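Long-range contact in Ser-thr phosphatase MSPP (Mycobacterium smegmatis, PDB 2V06), which is probably a metal-dependent protein serine/threonine phosphatase of the PP2C family, with magnesium or manganese ions bound at its active centre: residues P114-R119 / L182-G187. Residues are numbered along the deposited sequence; the frame is centred on the assembly and turned at random.
Sequences PLYRIR and LISSDG. With MG (magnesium ion), chain B.
Y116 and L182 lie side by side on one face of an antiparallel strand pair. CD2 of L182 sits above the ring plane of Y116, off the rim beside its CD2, 3.8 Å away. The chi1 of Y116 (-43°) sets CG anti to the carbonyl carbon, and the ring extends along the neighbouring strand. Its edge thus reaches S184, whose OG lies in the ring plane, 3.5 Å from CE2. One water bridges the two hydroxyls, 3.0 Å from Y116 OH and 3.0 Å from S184 OG, to which it donates. I118 CD1 crosses to CB of L182. On the other face, CD1 of L115 meets CG1 of I183 at 4.0 Å. The backbones are joined by Y116 N to L182 O (2.8 Å), by L182 N to Y116 O, and by S184 N to P114 O. Beyond S184 the chain turns to D186, whose OD1 binds magnesium at 2.0 Å. D36 and D224 share this ion, and R153 forms a salt bridge with D186 OD2. The pair is central in one sheet of the PP2C beta-sandwich, between strands 226-233 and 122-125. L115 and I183 face strand 89-96 of the second sheet; Y116 and L182 touch M123 of strand 122-125.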
# COMPACT_ATOMS: atom_id res chain seq x y z
N PRO A 114 3.55 0.94 2.53
CA PRO A 114 3.60 -0.12 3.55
C PRO A 114 2.23 -0.60 4.03
O PRO A 114 1.21 0.09 3.98
CB PRO A 114 4.34 0.52 4.73
CG PRO A 114 5.04 1.70 4.09
CD PRO A 114 3.99 2.23 3.08
N LEU A 115 2.28 -1.81 4.59
CA LEU A 115 1.24 -2.38 5.42
C LEU A 115 1.68 -2.25 6.88
O LEU A 115 2.77 -2.70 7.22
CB LEU A 115 0.99 -3.85 5.07
CG LEU A 115 0.05 -4.62 5.99
CD1 LEU A 115 -1.34 -4.05 5.90
CD2 LEU A 115 0.08 -6.08 5.59
N TYR A 116 0.79 -1.77 7.69
CA TYR A 116 0.96 -1.70 9.14
C TYR A 116 -0.13 -2.48 9.86
O TYR A 116 -1.27 -2.58 9.37
CB TYR A 116 0.94 -0.29 9.67
CG TYR A 116 1.72 0.73 8.88
CD1 TYR A 116 2.98 1.08 9.36
CD2 TYR A 116 1.20 1.31 7.71
CE1 TYR A 116 3.73 2.02 8.66
CE2 TYR A 116 1.98 2.25 7.06
CZ TYR A 116 3.22 2.59 7.52
OH TYR A 116 4.03 3.52 6.89
N ARG A 117 0.22 -3.00 11.01
CA ARG A 117 -0.76 -3.54 11.94
C ARG A 117 -0.85 -2.64 13.16
O ARG A 117 0.19 -2.26 13.68
CB ARG A 117 -0.39 -4.97 12.36
CG ARG A 117 -1.45 -5.61 13.27
CD ARG A 117 -0.92 -6.98 13.70
NE ARG A 117 0.17 -6.77 14.67
CZ ARG A 117 1.13 -7.67 14.91
NH1 ARG A 117 1.19 -8.83 14.29
NH2 ARG A 117 2.02 -7.28 15.82
N ILE A 118 -2.04 -2.38 13.60
CA ILE A 118 -2.33 -1.62 14.81
C ILE A 118 -2.97 -2.58 15.78
O ILE A 118 -4.05 -3.13 15.55
CB ILE A 118 -3.23 -0.44 14.43
CG1 ILE A 118 -2.54 0.40 13.33
CG2 ILE A 118 -3.66 0.35 15.64
CD1 ILE A 118 -3.46 1.14 12.41
N ARG A 119 -2.26 -2.84 16.89
CA ARG A 119 -2.61 -3.81 17.90
C ARG A 119 -2.24 -3.22 19.24
O ARG A 119 -1.11 -2.77 19.42
CB ARG A 119 -1.85 -5.11 17.64
CG ARG A 119 -2.10 -6.12 18.74
CD ARG A 119 -1.29 -7.38 18.41
NE ARG A 119 -1.93 -8.16 17.37
CZ ARG A 119 -1.45 -9.32 16.95
NH1 ARG A 119 -0.33 -9.86 17.43
NH2 ARG A 119 -2.16 -9.93 15.99
N LEU A 182 -3.54 -1.09 8.30
CA LEU A 182 -3.47 0.15 7.54
C LEU A 182 -2.56 -0.12 6.34
O LEU A 182 -1.41 -0.51 6.55
CB LEU A 182 -2.88 1.28 8.39
CG LEU A 182 -2.48 2.56 7.65
CD1 LEU A 182 -3.66 3.24 6.99
CD2 LEU A 182 -1.75 3.54 8.59
N ILE A 183 -3.04 0.13 5.15
CA ILE A 183 -2.20 0.16 3.95
C ILE A 183 -2.06 1.63 3.58
O ILE A 183 -3.08 2.35 3.54
CB ILE A 183 -2.76 -0.61 2.75
CG1 ILE A 183 -3.36 -1.99 3.14
CG2 ILE A 183 -1.70 -0.75 1.68
CD1 ILE A 183 -4.08 -2.62 2.00
N SER A 184 -0.85 2.09 3.34
CA SER A 184 -0.74 3.50 2.95
C SER A 184 0.32 3.65 1.87
O SER A 184 1.24 2.90 1.75
CB SER A 184 -0.36 4.37 4.13
OG SER A 184 1.01 4.32 4.47
N SER A 185 0.15 4.72 1.10
CA SER A 185 1.28 5.18 0.30
C SER A 185 2.30 5.83 1.22
O SER A 185 2.00 6.22 2.37
CB SER A 185 0.86 6.10 -0.84
OG SER A 185 0.30 7.28 -0.34
N ASP A 186 3.51 6.02 0.71
CA ASP A 186 4.57 6.72 1.43
C ASP A 186 4.22 8.14 1.82
O ASP A 186 4.89 8.72 2.71
CB ASP A 186 5.87 6.61 0.64
CG ASP A 186 5.90 7.42 -0.63
OD1 ASP A 186 4.83 7.66 -1.25
OD2 ASP A 186 7.02 7.87 -1.00
N GLY A 187 3.25 8.78 1.20
CA GLY A 187 2.94 10.18 1.51
C GLY A 187 2.54 10.36 2.94
O GLY A 187 2.78 11.45 3.50
MG MG B . 4.30 8.51 -2.97
O HOH W 1 3.63 5.67 4.80
O HOH W 2 6.30 8.19 -3.52
O HOH W 3 2.25 8.79 -2.62
O HOH W 4 4.15 9.58 -4.89